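PDB 4TT9: surface presentation of antigens protein SpaO, which is required for secretion of the Ipa invasion proteins and for host-cell invasion, a C-ring protein of type III secretion, here its C-terminal SpoA domain. Local coordinates for residues B[19-27]-B[50-59]. Sequence-based numbering, arbitrary orientation.
Sequences VKVDFILLE and IVKHVNIKVN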
ATOM      1  N   VAL B  19       6.608  15.816   1.736  1.00 55.97           N
ATOM      2  CA  VAL B  19       6.667  14.559   2.492  1.00 51.27           C
ATOM      3  C   VAL B  19       6.170  13.328   1.729  1.00 49.50           C
ATOM      4  O   VAL B  19       5.424  13.439   0.753  1.00 49.09           O
ATOM      5  CB  VAL B  19       5.858  14.642   3.785  1.00 45.61           C
ATOM      6  CG1 VAL B  19       6.532  15.570   4.787  1.00 42.19           C
ATOM      7  CG2 VAL B  19       4.448  15.089   3.475  1.00 44.85           C
ATOM      8  N   LYS B  20       6.569  12.159   2.230  1.00 48.54           N
ATOM      9  CA  LYS B  20       6.367  10.869   1.578  1.00 49.15           C
ATOM     10  C   LYS B  20       5.190  10.127   2.205  1.00 47.14           C
ATOM     11  O   LYS B  20       5.281   9.649   3.338  1.00 49.49           O
ATOM     12  CB  LYS B  20       7.667  10.057   1.711  1.00 49.51           C
ATOM     13  CG  LYS B  20       7.705   8.622   1.167  1.00 52.39           C
ATOM     14  CD  LYS B  20       9.159   8.101   1.243  1.00 53.15           C
ATOM     15  CE  LYS B  20       9.272   6.587   1.372  1.00 55.33           C
ATOM     16  NZ  LYS B  20       8.693   6.058   2.634  1.00 57.30           N
ATOM     17  N   VAL B  21       4.084  10.044   1.470  1.00 43.94           N
ATOM     18  CA  VAL B  21       2.897   9.348   1.952  1.00 42.20           C
ATOM     19  C   VAL B  21       2.777   7.959   1.312  1.00 44.51           C
ATOM     20  O   VAL B  21       2.928   7.804   0.099  1.00 44.89           O
ATOM     21  CB  VAL B  21       1.619  10.197   1.759  1.00 45.76           C
ATOM     22  CG1 VAL B  21       1.824  11.585   2.346  1.00 49.99           C
ATOM     23  CG2 VAL B  21       1.262  10.325   0.307  1.00 49.39           C
ATOM     24  N   ASP B  22       2.565   6.940   2.137  1.00 45.49           N
ATOM     25  CA  ASP B  22       2.485   5.571   1.642  1.00 48.35           C
ATOM     26  C   ASP B  22       1.063   5.048   1.805  1.00 51.09           C
ATOM     27  O   ASP B  22       0.411   5.312   2.820  1.00 53.67           O
ATOM     28  CB  ASP B  22       3.452   4.652   2.401  1.00 54.35           C
ATOM     29  CG  ASP B  22       4.849   4.625   1.798  1.00 61.00           C
ATOM     30  OD1 ASP B  22       4.987   4.900   0.592  1.00 62.84           O
ATOM     31  OD2 ASP B  22       5.812   4.310   2.534  1.00 64.48           O
ATOM     32  N   PHE B  23       0.577   4.317   0.809  1.00 45.11           N
ATOM     33  CA  PHE B  23      -0.716   3.664   0.930  1.00 40.82           C
ATOM     34  C   PHE B  23      -0.490   2.162   0.967  1.00 41.78           C
ATOM     35  O   PHE B  23      -0.157   1.545  -0.039  1.00 44.39           O
ATOM     36  CB  PHE B  23      -1.648   4.085  -0.204  1.00 36.17           C
ATOM     37  CG  PHE B  23      -2.005   5.547  -0.169  1.00 37.97           C
ATOM     38  CD1 PHE B  23      -3.163   5.977   0.460  1.00 35.41           C
ATOM     39  CD2 PHE B  23      -1.174   6.498  -0.747  1.00 38.20           C
ATOM     40  CE1 PHE B  23      -3.489   7.323   0.502  1.00 35.52           C
ATOM     41  CE2 PHE B  23      -1.500   7.854  -0.706  1.00 37.21           C
ATOM     42  CZ  PHE B  23      -2.654   8.259  -0.082  1.00 36.16           C
ATOM     43  N   ILE B  24      -0.677   1.592   2.151  1.00 42.74           N
ATOM     44  CA  ILE B  24      -0.128   0.286   2.502  1.00 37.00           C
ATOM     45  C   ILE B  24      -1.238  -0.721   2.719  1.00 41.03           C
ATOM     46  O   ILE B  24      -2.090  -0.533   3.584  1.00 46.16           O
ATOM     47  CB  ILE B  24       0.721   0.409   3.781  1.00 35.54           C
ATOM     48  CG1 ILE B  24       2.024   1.131   3.464  1.00 38.30           C
ATOM     49  CG2 ILE B  24       0.976  -0.942   4.410  1.00 36.38           C
ATOM     50  CD1 ILE B  24       2.981   1.142   4.592  1.00 42.37           C
ATOM     51  N   LEU B  25      -1.220  -1.792   1.932  1.00 39.24           N
ATOM     52  CA  LEU B  25      -2.298  -2.773   1.943  1.00 35.94           C
ATOM     53  C   LEU B  25      -2.094  -3.804   3.034  1.00 40.52           C
ATOM     54  O   LEU B  25      -3.037  -4.214   3.702  1.00 43.85           O
ATOM     55  CB  LEU B  25      -2.360  -3.470   0.592  1.00 38.79           C
ATOM     56  CG  LEU B  25      -2.639  -2.545  -0.588  1.00 45.53           C
ATOM     57  CD1 LEU B  25      -2.720  -3.317  -1.897  1.00 50.19           C
ATOM     58  CD2 LEU B  25      -3.920  -1.796  -0.349  1.00 44.71           C
ATOM     59  N   LEU B  26      -0.847  -4.215   3.220  1.00 44.57           N
ATOM     60  CA  LEU B  26      -0.548  -5.319   4.114  1.00 41.74           C
ATOM     61  C   LEU B  26       0.902  -5.268   4.526  1.00 41.69           C
ATOM     62  O   LEU B  26       1.770  -4.966   3.713  1.00 45.44           O
ATOM     63  CB  LEU B  26      -0.816  -6.648   3.406  1.00 43.07           C
ATOM     64  CG  LEU B  26      -0.786  -7.890   4.292  1.00 44.49           C
ATOM     65  CD1 LEU B  26      -2.043  -7.954   5.141  1.00 47.42           C
ATOM     66  CD2 LEU B  26      -0.637  -9.142   3.458  1.00 43.09           C
ATOM     67  N   GLU B  27       1.156  -5.546   5.799  1.00 45.19           N
ATOM     68  CA  GLU B  27       2.503  -5.787   6.277  1.00 47.85           C
ATOM     69  C   GLU B  27       2.501  -7.203   6.793  1.00 49.95           C
ATOM     70  O   GLU B  27       1.745  -7.526   7.711  1.00 52.54           O
ATOM     71  CB  GLU B  27       2.879  -4.846   7.423  1.00 56.38           C
ATOM     72  CG  GLU B  27       3.162  -3.410   7.028  1.00 60.46           C
ATOM     73  CD  GLU B  27       3.604  -2.566   8.209  1.00 67.63           C
ATOM     74  OE1 GLU B  27       3.777  -3.124   9.314  1.00 70.50           O
ATOM     75  OE2 GLU B  27       3.784  -1.344   8.028  1.00 69.57           O
ATOM     76  N   ILE B  50      -9.149  -6.316   2.828  1.00 60.09           N
ATOM     77  CA  ILE B  50      -7.862  -5.790   2.405  1.00 54.46           C
ATOM     78  C   ILE B  50      -8.010  -4.479   1.654  1.00 54.04           C
ATOM     79  O   ILE B  50      -7.069  -3.697   1.590  1.00 53.29           O
ATOM     80  CB  ILE B  50      -7.062  -6.819   1.569  1.00 45.05           C
ATOM     81  CG1 ILE B  50      -5.565  -6.628   1.799  1.00 38.17           C
ATOM     82  CG2 ILE B  50      -7.428  -6.752   0.090  1.00 46.25           C
ATOM     83  CD1 ILE B  50      -5.117  -7.108   3.146  1.00 34.96           C
ATOM     84  N   VAL B  51      -9.192  -4.239   1.096  1.00 48.98           N
ATOM     85  CA  VAL B  51      -9.416  -3.026   0.328  1.00 40.66           C
ATOM     86  C   VAL B  51     -10.052  -1.961   1.223  1.00 39.92           C
ATOM     87  O   VAL B  51     -10.096  -0.777   0.883  1.00 39.88           O
ATOM     88  CB  VAL B  51     -10.277  -3.315  -0.917  1.00 37.66           C
ATOM     89  CG1 VAL B  51      -9.446  -3.982  -1.985  1.00 29.64           C
ATOM     90  CG2 VAL B  51     -11.464  -4.202  -0.556  1.00 39.99           C
ATOM     91  N   LYS B  52     -10.520  -2.401   2.385  1.00 39.14           N
ATOM     92  CA  LYS B  52     -11.236  -1.543   3.312  1.00 43.53           C
ATOM     93  C   LYS B  52     -10.388  -1.146   4.515  1.00 50.17           C
ATOM     94  O   LYS B  52     -10.859  -0.431   5.403  1.00 53.83           O
ATOM     95  CB  LYS B  52     -12.493  -2.256   3.796  1.00 48.26           C
ATOM     96  CG  LYS B  52     -13.484  -2.581   2.693  1.00 48.76           C
ATOM     97  CD  LYS B  52     -14.008  -1.316   2.033  1.00 47.86           C
ATOM     98  CE  LYS B  52     -15.004  -1.646   0.941  1.00 52.50           C
ATOM     99  NZ  LYS B  52     -15.210  -0.484   0.039  1.00 55.99           N
ATOM    100  N   HIS B  53      -9.141  -1.609   4.546  1.00 49.84           N
ATOM    101  CA  HIS B  53      -8.233  -1.301   5.649  1.00 48.27           C
ATOM    102  C   HIS B  53      -6.842  -0.923   5.166  1.00 42.30           C
ATOM    103  O   HIS B  53      -5.855  -1.485   5.625  1.00 42.50           O
ATOM    104  CB  HIS B  53      -8.119  -2.482   6.615  1.00 51.53           C
ATOM    105  CG  HIS B  53      -9.369  -2.756   7.391  1.00 56.98           C
ATOM    106  ND1 HIS B  53     -10.463  -3.391   6.837  1.00 57.30           N
ATOM    107  CD2 HIS B  53      -9.699  -2.492   8.676  1.00 60.98           C
ATOM    108  CE1 HIS B  53     -11.413  -3.501   7.751  1.00 58.78           C
ATOM    109  NE2 HIS B  53     -10.973  -2.964   8.875  1.00 63.67           N
ATOM    110  N   VAL B  54      -6.764   0.021   4.234  1.00 39.21           N
ATOM    111  CA  VAL B  54      -5.477   0.569   3.819  1.00 33.30           C
ATOM    112  C   VAL B  54      -4.959   1.469   4.920  1.00 37.99           C
ATOM    113  O   VAL B  54      -5.710   2.276   5.478  1.00 39.20           O
ATOM    114  CB  VAL B  54      -5.622   1.425   2.571  1.00 34.26           C
ATOM    115  CG1 VAL B  54      -4.268   1.671   1.943  1.00 26.03           C
ATOM    116  CG2 VAL B  54      -6.547   0.747   1.593  1.00 33.22           C
ATOM    117  N   ASN B  55      -3.675   1.320   5.241  1.00 46.17           N
ATOM    118  CA  ASN B  55      -3.013   2.160   6.233  1.00 37.00           C
ATOM    119  C   ASN B  55      -2.310   3.302   5.550  1.00 37.93           C
ATOM    120  O   ASN B  55      -1.557   3.092   4.599  1.00 35.13           O
ATOM    121  CB  ASN B  55      -1.983   1.353   7.014  1.00 33.17           C
ATOM    122  CG  ASN B  55      -2.618   0.359   7.937  1.00 34.71           C
ATOM    123  OD1 ASN B  55      -3.805   0.446   8.220  1.00 40.87           O
ATOM    124  ND2 ASN B  55      -1.834  -0.582   8.429  1.00 37.75           N
ATOM    125  N   ILE B  56      -2.547   4.515   6.021  1.00 40.17           N
ATOM    126  CA  ILE B  56      -1.913   5.657   5.392  1.00 36.78           C
ATOM    127  C   ILE B  56      -0.763   6.114   6.269  1.00 39.85           C
ATOM    128  O   ILE B  56      -0.953   6.400   7.451  1.00 41.33           O
ATOM    129  CB  ILE B  56      -2.910   6.785   5.136  1.00 37.74           C
ATOM    130  CG1 ILE B  56      -4.199   6.197   4.557  1.00 32.40           C
ATOM    131  CG2 ILE B  56      -2.309   7.833   4.198  1.00 38.72           C
ATOM    132  CD1 ILE B  56      -5.302   7.198   4.306  1.00 32.08           C
ATOM    133  N   LYS B  57       0.430   6.152   5.679  1.00 37.93           N
ATOM    134  CA  LYS B  57       1.640   6.491   6.401  1.00 36.06           C
ATOM    135  C   LYS B  57       2.255   7.741   5.811  1.00 36.72           C
ATOM    136  O   LYS B  57       2.243   7.930   4.598  1.00 37.05           O
ATOM    137  CB  LYS B  57       2.655   5.352   6.325  1.00 38.83           C
ATOM    138  CG  LYS B  57       2.370   4.163   7.226  1.00 38.92           C
ATOM    139  CD  LYS B  57       3.599   3.268   7.279  1.00 42.36           C
ATOM    140  CE  LYS B  57       3.476   2.176   8.319  1.00 48.89           C
ATOM    141  NZ  LYS B  57       4.666   1.274   8.282  1.00 55.33           N
ATOM    142  N   VAL B  58       2.781   8.599   6.672  1.00 34.36           N
ATOM    143  CA  VAL B  58       3.521   9.759   6.212  1.00 49.28           C
ATOM    144  C   VAL B  58       4.918   9.667   6.801  1.00 53.20           C
ATOM    145  O   VAL B  58       5.063   9.647   8.019  1.00 62.51           O
ATOM    146  CB  VAL B  58       2.858  11.061   6.671  1.00 46.78           C
ATOM    147  CG1 VAL B  58       3.714  12.251   6.295  1.00 45.59           C
ATOM    148  CG2 VAL B  58       1.479  11.191   6.059  1.00 46.89           C
ATOM    149  N   ASN B  59       5.936   9.600   5.947  1.00 47.67           N
ATOM    150  CA  ASN B  59       7.313   9.399   6.406  1.00 48.53           C
ATOM    151  C   ASN B  59       7.463   8.257   7.401  1.00 53.95           C
ATOM    152  O   ASN B  59       8.245   8.361   8.352  1.00 61.78           O
ATOM    153  CB  ASN B  59       7.919  10.690   6.981  1.00 44.21           C
ATOM    154  CG  ASN B  59       8.098  11.754   5.929  1.00 43.47           C
ATOM    155  OD1 ASN B  59       7.989  11.478   4.738  1.00 45.48           O
ATOM    156  ND2 ASN B  59       8.379  12.968   6.354  1.00 45.57           N
TER
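Lys57 rises from strand 54-58 on the face it shares with Asp22 and Ile24. CB lies 4.1 Å from Asp22 CB, its partner in a hydrogen-bonded antiparallel pair. Beyond it the chain runs extended (chi2 -167°, chi3 171°) across the tip of Ile24: CG meets Ile24 CD1 at 4.1 Å, and CD sits 3.5 Å from that CD1, tight for two carbons. CE passes the same methyl, and NZ ends 2.8 Å from Glu27 OE2, a salt bridge met nearly along the C-O axis. Glu27 comes in from the opposite direction, beyond the corner that the chain turns at Leu25.

Paired backbone bonds at Asp22-Lys57 and Ile24-Asn55 hold the strands together. Where strand 54-58 runs out, Asn59 OD1 takes the Lys20 N-H at 3.0 Å, while Asn59 N bonds to Lys20 O. On the other face Val21 CG1 packs against Val58 CG2, and Phe23 CE1 meets Ile56 CG2 at 3.9 Å.

Phe23 and Ile56 also touch Ile77 of strand 75-79. In this antiparallel sheet of the FliN-like SpoA domain, strand 54-58 pairs next with strand 61-70, while strand 18-31 pairs antiparallel with a strand of the second subunit, carrying the sheet across the dimer interface.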